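Local coordinates for putative surface-anchored fimbrial subunit (Corynebacterium diphtheriae, PDB 3HTL), which probably forms the shaft of a surface pilus as its major repeating subunit, built of tandem immunoglobulin-like domains, and binds calcium, at residues 148-153 and 373-378; 186-191 and 231-236; 325-330 and 396-401. One frame throughout, in Å; residues are numbered along the deposited sequence.

Contact 1. Residues 148-153 and 373-378. With CA (calcium ion), chain B.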
loop_
_atom_site.group_PDB
_atom_site.type_symbol
_atom_site.label_atom_id
_atom_site.label_comp_id
_atom_site.label_asym_id
_atom_site.label_seq_id
_atom_site.Cartn_x
_atom_site.Cartn_y
_atom_site.Cartn_z
ATOM N N VAL A 148 -4.732 -2.348 6.858
ATOM C CA VAL A 148 -5.431 -1.083 7.080
ATOM C C VAL A 148 -4.379 0.019 7.273
ATOM O O VAL A 148 -3.593 -0.037 8.211
ATOM C CB VAL A 148 -6.364 -1.143 8.287
ATOM C CG1 VAL A 148 -6.984 0.206 8.553
ATOM C CG2 VAL A 148 -7.443 -2.259 8.124
ATOM N N LYS A 149 -4.338 0.962 6.341
ATOM C CA LYS A 149 -3.435 2.075 6.415
ATOM C C LYS A 149 -4.168 3.337 6.835
ATOM O O LYS A 149 -5.210 3.669 6.302
ATOM C CB LYS A 149 -2.651 2.278 5.099
ATOM C CG LYS A 149 -1.699 3.415 5.137
ATOM C CD LYS A 149 -0.865 3.601 3.850
ATOM C CE LYS A 149 0.108 4.759 4.047
ATOM N NZ LYS A 149 1.054 4.796 2.931
ATOM N N THR A 150 -3.591 4.061 7.783
ATOM C CA THR A 150 -4.104 5.334 8.221
ATOM C C THR A 150 -2.989 6.358 8.309
ATOM O O THR A 150 -1.834 5.993 8.341
ATOM C CB THR A 150 -4.788 5.222 9.585
ATOM O OG1 THR A 150 -3.897 4.578 10.503
ATOM C CG2 THR A 150 -6.066 4.442 9.462
ATOM N N ALA A 151 -3.365 7.627 8.366
ATOM C CA ALA A 151 -2.436 8.723 8.604
ATOM C C ALA A 151 -2.769 9.377 9.938
ATOM O O ALA A 151 -3.929 9.377 10.385
ATOM C CB ALA A 151 -2.493 9.733 7.489
ATOM N N VAL A 152 -1.712 9.873 10.588
ATOM C CA VAL A 152 -1.780 10.465 11.876
ATOM C C VAL A 152 -0.953 11.750 11.856
ATOM O O VAL A 152 0.115 11.774 11.259
ATOM C CB VAL A 152 -1.135 9.484 12.907
ATOM C CG1 VAL A 152 -1.042 10.104 14.265
ATOM C CG2 VAL A 152 -1.903 8.156 12.941
ATOM N N ASP A 153 -1.424 12.806 12.497
ATOM C CA ASP A 153 -0.608 14.019 12.679
ATOM C C ASP A 153 0.330 13.792 13.865
ATOM O O ASP A 153 -0.163 13.698 14.991
ATOM C CB ASP A 153 -1.500 15.226 12.969
ATOM C CG ASP A 153 -0.719 16.518 13.098
ATOM O OD1 ASP A 153 0.500 16.509 12.832
ATOM O OD2 ASP A 153 -1.317 17.546 13.474
ATOM N N GLN A 373 -9.648 8.073 4.789
ATOM C CA GLN A 373 -9.057 6.809 5.154
ATOM C C GLN A 373 -10.146 5.908 5.762
ATOM O O GLN A 373 -11.248 6.362 6.089
ATOM C CB GLN A 373 -7.918 7.009 6.165
ATOM C CG GLN A 373 -8.339 7.587 7.484
ATOM C CD GLN A 373 -7.194 7.841 8.412
ATOM O OE1 GLN A 373 -6.045 8.031 7.979
ATOM N NE2 GLN A 373 -7.483 7.802 9.710
ATOM N N LEU A 374 -9.809 4.642 5.930
ATOM C CA LEU A 374 -10.744 3.656 6.435
ATOM C C LEU A 374 -10.871 3.808 7.952
ATOM O O LEU A 374 -9.864 3.894 8.661
ATOM C CB LEU A 374 -10.225 2.264 6.041
ATOM C CG LEU A 374 -11.184 1.124 5.852
ATOM C CD1 LEU A 374 -12.213 1.452 4.784
ATOM C CD2 LEU A 374 -10.352 -0.139 5.547
ATOM N N GLU A 375 -12.098 3.881 8.459
ATOM C CA GLU A 375 -12.320 3.973 9.913
ATOM C C GLU A 375 -13.393 2.983 10.277
ATOM O O GLU A 375 -14.451 2.945 9.629
ATOM C CB GLU A 375 -12.754 5.367 10.380
ATOM C CG GLU A 375 -12.021 6.555 9.744
ATOM C CD GLU A 375 -10.771 7.005 10.463
ATOM O OE1 GLU A 375 -9.815 6.194 10.672
ATOM O OE2 GLU A 375 -10.728 8.215 10.776
ATOM N N SER A 376 -13.102 2.172 11.300
ATOM C CA SER A 376 -13.954 1.041 11.662
ATOM C C SER A 376 -14.548 0.482 10.388
ATOM O O SER A 376 -15.756 0.368 10.241
ATOM C CB SER A 376 -15.025 1.463 12.690
ATOM O OG SER A 376 -14.427 1.843 13.945
ATOM N N ASN A 377 -13.668 0.207 9.424
ATOM C CA ASN A 377 -14.036 -0.414 8.149
ATOM C C ASN A 377 -14.770 0.373 7.040
ATOM O O ASN A 377 -15.148 -0.207 6.023
ATOM C CB ASN A 377 -14.808 -1.706 8.409
ATOM C CG ASN A 377 -14.482 -2.759 7.398
ATOM O OD1 ASN A 377 -13.451 -3.412 7.503
ATOM N ND2 ASN A 377 -15.322 -2.893 6.369
ATOM N N VAL A 378 -14.966 1.677 7.202
ATOM C CA VAL A 378 -15.639 2.458 6.165
ATOM C C VAL A 378 -14.798 3.689 5.833
ATOM O O VAL A 378 -14.220 4.282 6.733
ATOM C CB VAL A 378 -17.029 2.919 6.616
ATOM C CG1 VAL A 378 -16.934 3.713 7.893
ATOM C CG2 VAL A 378 -17.702 3.759 5.504
HETATM CA CA CA B . 0.810 18.952 12.730
HETATM O O HOH W 1 -7.261 3.628 4.691
HETATM O O HOH W 2 -5.437 8.078 12.101
#

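Contact 2. Residues 186-191 and 231-236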
loop_
_atom_site.group_PDB
_atom_site.type_symbol
_atom_site.label_atom_id
_atom_site.label_comp_id
_atom_site.label_asym_id
_atom_site.label_seq_id
_atom_site.Cartn_x
_atom_site.Cartn_y
_atom_site.Cartn_z
ATOM N N GLY A 186 8.137 -16.137 4.111
ATOM C CA GLY A 186 8.596 -14.773 4.228
ATOM C C GLY A 186 7.420 -13.907 4.609
ATOM O O GLY A 186 6.289 -14.375 4.641
ATOM N N PHE A 187 7.703 -12.665 4.956
ATOM C CA PHE A 187 6.662 -11.704 5.296
ATOM C C PHE A 187 7.238 -10.306 5.128
ATOM O O PHE A 187 8.066 -9.856 5.914
ATOM C CB PHE A 187 6.136 -11.915 6.726
ATOM C CG PHE A 187 4.667 -11.600 6.881
ATOM C CD1 PHE A 187 4.245 -10.385 7.362
ATOM C CD2 PHE A 187 3.716 -12.531 6.502
ATOM C CE1 PHE A 187 2.867 -10.094 7.491
ATOM C CE2 PHE A 187 2.347 -12.247 6.606
ATOM C CZ PHE A 187 1.937 -11.023 7.104
ATOM N N THR A 188 6.831 -9.640 4.056
ATOM C CA THR A 188 7.322 -8.308 3.768
ATOM C C THR A 188 6.159 -7.310 3.719
ATOM O O THR A 188 5.124 -7.602 3.125
ATOM C CB THR A 188 8.046 -8.278 2.411
ATOM O OG1 THR A 188 9.203 -9.141 2.441
ATOM C CG2 THR A 188 8.505 -6.882 2.069
ATOM N N VAL A 189 6.342 -6.163 4.341
ATOM C CA VAL A 189 5.402 -5.048 4.188
ATOM C C VAL A 189 6.177 -3.935 3.510
ATOM O O VAL A 189 7.221 -3.529 3.988
ATOM C CB VAL A 189 4.838 -4.588 5.518
ATOM C CG1 VAL A 189 3.926 -3.335 5.315
ATOM C CG2 VAL A 189 4.016 -5.719 6.190
ATOM N N ALA A 190 5.711 -3.500 2.341
ATOM C CA ALA A 190 6.414 -2.490 1.566
ATOM C C ALA A 190 5.494 -1.302 1.271
ATOM O O ALA A 190 4.283 -1.464 1.063
ATOM C CB ALA A 190 6.955 -3.090 0.266
ATOM N N ASP A 191 6.074 -0.116 1.255
ATOM C CA ASP A 191 5.307 1.114 1.018
ATOM C C ASP A 191 6.095 2.037 0.103
ATOM O O ASP A 191 7.219 2.453 0.425
ATOM C CB ASP A 191 5.005 1.764 2.332
ATOM C CG ASP A 191 3.998 2.896 2.234
ATOM O OD1 ASP A 191 3.947 3.627 1.205
ATOM O OD2 ASP A 191 3.179 2.970 3.162
ATOM N N VAL A 231 10.834 3.653 -1.459
ATOM C CA VAL A 231 10.126 2.502 -0.927
ATOM C C VAL A 231 10.728 2.187 0.445
ATOM O O VAL A 231 11.960 2.140 0.598
ATOM C CB VAL A 231 10.260 1.260 -1.818
ATOM C CG1 VAL A 231 9.508 0.099 -1.221
ATOM C CG2 VAL A 231 9.767 1.535 -3.219
ATOM N N LEU A 232 9.844 2.011 1.419
ATOM C CA LEU A 232 10.179 1.535 2.737
ATOM C C LEU A 232 9.753 0.071 2.763
ATOM O O LEU A 232 8.603 -0.256 2.444
ATOM C CB LEU A 232 9.450 2.326 3.800
ATOM C CG LEU A 232 9.553 1.798 5.241
ATOM C CD1 LEU A 232 11.022 1.665 5.718
ATOM C CD2 LEU A 232 8.771 2.705 6.171
ATOM N N SER A 233 10.692 -0.793 3.144
ATOM C CA SER A 233 10.474 -2.232 3.247
ATOM C C SER A 233 10.765 -2.750 4.662
ATOM O O SER A 233 11.820 -2.440 5.242
ATOM C CB SER A 233 11.419 -2.926 2.288
ATOM O OG SER A 233 11.156 -4.318 2.224
ATOM N N VAL A 234 9.834 -3.531 5.203
ATOM C CA VAL A 234 10.039 -4.237 6.492
ATOM C C VAL A 234 9.870 -5.733 6.238
ATOM O O VAL A 234 8.840 -6.150 5.732
ATOM C CB VAL A 234 9.057 -3.760 7.542
ATOM C CG1 VAL A 234 9.141 -4.632 8.794
ATOM C CG2 VAL A 234 9.275 -2.271 7.855
ATOM N N GLN A 235 10.900 -6.543 6.541
ATOM C CA GLN A 235 10.877 -7.962 6.246
ATOM C C GLN A 235 11.148 -8.749 7.518
ATOM O O GLN A 235 12.055 -8.398 8.290
ATOM C CB GLN A 235 11.966 -8.400 5.266
ATOM C CG GLN A 235 11.868 -7.915 3.883
ATOM C CD GLN A 235 12.548 -8.848 2.912
ATOM O OE1 GLN A 235 13.493 -9.593 3.261
ATOM N NE2 GLN A 235 12.060 -8.842 1.690
ATOM N N LEU A 236 10.359 -9.792 7.726
ATOM C CA LEU A 236 10.546 -10.666 8.877
ATOM C C LEU A 236 11.408 -11.859 8.493
ATOM O O LEU A 236 11.130 -12.530 7.525
ATOM C CB LEU A 236 9.200 -11.149 9.410
ATOM C CG LEU A 236 8.469 -10.251 10.391
ATOM C CD1 LEU A 236 8.514 -8.850 9.976
ATOM C CD2 LEU A 236 7.008 -10.716 10.598
#

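Contact 3. Residues 325-330 and 396-401. With NA (sodium ion), chain C.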
loop_
_atom_site.group_PDB
_atom_site.type_symbol
_atom_site.label_atom_id
_atom_site.label_comp_id
_atom_site.label_asym_id
_atom_site.label_seq_id
_atom_site.Cartn_x
_atom_site.Cartn_y
_atom_site.Cartn_z
ATOM N N THR A 325 3.429 47.089 -1.654
ATOM C CA THR A 325 3.647 45.761 -1.123
ATOM C C THR A 325 2.704 45.641 0.072
ATOM O O THR A 325 2.547 46.605 0.833
ATOM C CB THR A 325 5.135 45.674 -0.659
ATOM O OG1 THR A 325 5.935 45.027 -1.667
ATOM C CG2 THR A 325 5.292 44.992 0.686
ATOM N N ALA A 326 2.071 44.471 0.233
ATOM C CA ALA A 326 1.303 44.171 1.432
ATOM C C ALA A 326 1.666 42.786 1.932
ATOM O O ALA A 326 2.141 41.936 1.172
ATOM C CB ALA A 326 -0.186 44.250 1.162
ATOM N N THR A 327 1.427 42.574 3.225
ATOM C CA THR A 327 1.804 41.344 3.886
ATOM C C THR A 327 0.568 40.792 4.611
ATOM O O THR A 327 -0.194 41.532 5.230
ATOM C CB THR A 327 2.964 41.586 4.891
ATOM O OG1 THR A 327 4.075 42.177 4.202
ATOM C CG2 THR A 327 3.424 40.291 5.543
ATOM N N PHE A 328 0.364 39.489 4.464
ATOM C CA PHE A 328 -0.704 38.768 5.120
ATOM C C PHE A 328 -0.213 37.567 5.936
ATOM O O PHE A 328 0.844 36.944 5.668
ATOM C CB PHE A 328 -1.700 38.255 4.093
ATOM C CG PHE A 328 -2.335 39.328 3.301
ATOM C CD1 PHE A 328 -3.569 39.818 3.659
ATOM C CD2 PHE A 328 -1.700 39.843 2.171
ATOM C CE1 PHE A 328 -4.166 40.790 2.934
ATOM C CE2 PHE A 328 -2.300 40.841 1.443
ATOM C CZ PHE A 328 -3.525 41.316 1.820
ATOM N N GLN A 329 -1.016 37.252 6.943
ATOM C CA GLN A 329 -0.867 36.017 7.695
ATOM C C GLN A 329 -2.134 35.214 7.590
ATOM O O GLN A 329 -3.222 35.775 7.531
ATOM C CB GLN A 329 -0.506 36.334 9.147
ATOM C CG GLN A 329 0.948 36.789 9.226
ATOM C CD GLN A 329 1.520 36.841 10.625
ATOM O OE1 GLN A 329 0.991 37.524 11.508
ATOM N NE2 GLN A 329 2.650 36.174 10.812
ATOM N N LEU A 330 -1.980 33.891 7.543
ATOM C CA LEU A 330 -3.098 32.978 7.450
ATOM C C LEU A 330 -3.498 32.499 8.854
ATOM O O LEU A 330 -2.648 32.111 9.633
ATOM C CB LEU A 330 -2.714 31.787 6.579
ATOM C CG LEU A 330 -3.835 30.777 6.255
ATOM C CD1 LEU A 330 -4.929 31.399 5.448
ATOM C CD2 LEU A 330 -3.213 29.565 5.534
ATOM N N GLU A 396 -4.270 41.172 7.332
ATOM C CA GLU A 396 -3.303 42.040 6.649
ATOM C C GLU A 396 -2.477 42.724 7.702
ATOM O O GLU A 396 -3.025 43.459 8.529
ATOM C CB GLU A 396 -4.005 43.080 5.778
ATOM C CG GLU A 396 -3.015 43.907 4.957
ATOM C CD GLU A 396 -3.697 44.883 4.015
ATOM O OE1 GLU A 396 -4.603 45.631 4.435
ATOM O OE2 GLU A 396 -3.278 44.934 2.843
ATOM N N THR A 397 -1.180 42.459 7.697
ATOM C CA THR A 397 -0.274 42.963 8.729
ATOM C C THR A 397 0.512 44.200 8.310
ATOM O O THR A 397 0.995 44.939 9.158
ATOM C CB THR A 397 0.720 41.905 9.185
ATOM O OG1 THR A 397 1.507 41.426 8.076
ATOM C CG2 THR A 397 -0.000 40.749 9.877
ATOM N N ALA A 398 0.638 44.399 7.008
ATOM C CA ALA A 398 1.320 45.571 6.473
ATOM C C ALA A 398 0.729 45.886 5.114
ATOM O O ALA A 398 0.134 45.014 4.460
ATOM C CB ALA A 398 2.775 45.300 6.368
ATOM N N THR A 399 0.871 47.137 4.699
ATOM C CA THR A 399 0.327 47.589 3.432
ATOM C C THR A 399 1.251 48.669 2.852
ATOM O O THR A 399 2.352 48.793 3.317
ATOM C CB THR A 399 -1.114 48.039 3.565
ATOM O OG1 THR A 399 -1.656 48.321 2.266
ATOM C CG2 THR A 399 -1.265 49.289 4.481
ATOM N N ALA A 400 0.823 49.378 1.820
ATOM C CA ALA A 400 1.694 50.367 1.179
ATOM C C ALA A 400 1.538 51.707 1.921
ATOM O O ALA A 400 0.565 51.901 2.656
ATOM C CB ALA A 400 1.355 50.500 -0.271
ATOM N N SER A 401 2.485 52.627 1.745
ATOM C CA SER A 401 2.370 53.921 2.441
ATOM C C SER A 401 1.168 54.688 1.903
ATOM O O SER A 401 0.895 54.683 0.694
ATOM C CB SER A 401 3.670 54.735 2.385
ATOM O OG SER A 401 4.387 54.537 1.186
HETATM NA NA NA C . -4.288 48.383 2.705
#

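Contact 1. Residues 148-153 and 373-378
Gln373 reaches with its terminal amide to the backbone of Ala151 on strand 148-152. Ala151 N donates to Gln373 OE1 at 2.7 Å in a nearly straight bond (174° at the hydrogen), the donor tilted somewhat out of the amide carbonyl plane. CG of Gln373 sits between its own backbone N and carbonyl carbon (chi1 63°), and beyond it the chain runs extended, which carries the amide to the neighbouring strand. There the amide lies against Thr150 CB and CG2, with Thr150 CG2 3.7 Å from Gln373 NE2. Gln373 NE2 in turn donates to Glu375 OE1 at 3.0 Å, meeting the carboxylate from above its plane, and a water that donates to Ala151 O accepts from NE2. With OE1 and NE2 both engaged, rotation of the amide is restrained. A second water donates to Lys149 O, its oxygen 2.6 Å from that atom, and accepts from Leu374 N, where the diverging backbones do not bond directly. Leu374 adds an apolar fringe, its CD2 4.4 Å from Val148 CG2. The short strand segments run at 105° to each other, so this is a crossing between sheets and not a pairing within one. Lys149 turns from the contact into its isopeptide link with Asn271, where NZ also donates to Asp191 OD2, and Asp153 chelates calcium through both carboxylate oxygens, joined by Asp155, Gln158, Gly160 and Glu165. Strand 148-152 pairs with strand 166-174, while a type I' turn from Glu375 to Val378 leads strand 361-375 into strand 378-383, a beta hairpin; Val302 of strand 302-315 packs against both Ala151 and Gln373.

Contact 2. Residues 186-191 and 231-236
An antiparallel strand pair within the Cna-B-like domain joins residues 186-191 to 231-236. Val189 and Val234 form a hydrogen-bonded pair, Val189 N to Val234 O and Val234 N to Val189 O both 2.9 Å; Asp191 and Leu232 form the next, N to O 2.8 Å in each direction. Leu236 N extends the pattern to Phe187 O. Between them, Thr188 with Gln235 and Ala190 with Ser233 are non-hydrogen-bonded pairs, where CA-H groups approach carbonyls, as Ala190 CA does Leu232 O at 3.2 Å. Thr188 and Gln235 lie side by side: Thr188 has OG1 beside its backbone N (chi1 -63°) and the methyl CG2 anti to it, which puts CG2 3.7 Å from Ser233 OG and leaves Thr188 OG1 3.0 Å from Gln235 NE2 and hydrogen-bonded to Ser278 O. At the end of the pair Phe187 CB meets Leu236 CB at 4.1 Å. Asp191 leans away, its buried carboxylate tied through OD2 to the isopeptide-forming Lys149. Val189, Val234, Leu232 and Asp191 share one face; Leu252 and Phe256 of strand 251-259 pack there against Val189, Leu232 and Asp191. On the flanks, strand 268-276 pairs with strand 188-192, and strand 219-226 with strand 229-236.

Contact 3. Residues 325-330 and 396-401
Thr327 O takes two backbone donors, Thr397 N at 2.8 Å and, weakly, Ala398 N at 3.5 Å, while Thr327 N donates back to Ala398 O at 3.0 Å. Beside this junction Thr397 OG1 lies 3.4 Å from Thr327 CG2, and Thr397 CG2 lies 3.7 Å from Gln329 OE1. Thr397 and Ala398 together facing Thr327 make a classic beta bulge, after which the register moves by one and Phe328 and Glu396 form a non-hydrogen-bonded pair. Here the phenyl ring and the glutamate cross obliquely, Phe328 CE1 approaching Glu396 CB at 3.7 Å, with ring and carboxylate planes 23° apart. CG of Glu396 stands anti to the backbone N (chi1 -175°), and the extended chain carries Glu396 OE2 to within 3.6 Å of Ala326 CB. Farther out, Glu396 OE1 is bonded to Leu406 N, and Gln329 NE2 to Gln352 O. Thr399 turns away to bind sodium through OG1 at 2.7 Å, with Asn432 and Glu404 O as further ligands. Ile311 of strand 302-315 packs on Phe328, and Phe315 of that strand on Thr399 and Ala400; strand 354-355 borders strand 327-333 on the side away from strand 391-398.

Contact 2 is the buried one, contact 1 lies at the surface, and contact 3, its centre about 44 Å from that of the chain, is partly buried. Contacts 2 and 3 are antiparallel pairs within sheets, the first regular and the second broken by a bulge; contact 1 instead joins strands through a side-chain amide and waters. Contacts 1 and 2 meet where the amide N-H at Lys149 NZ donates to Asp191 OD2, 2.8 Å away, and residues 188-191, 231-236 and 373-375 belong to the same mixed sheet. Contact 3 touches neither. Ions accompany the two less buried contacts: calcium at the end of 148-153, sodium at Thr399.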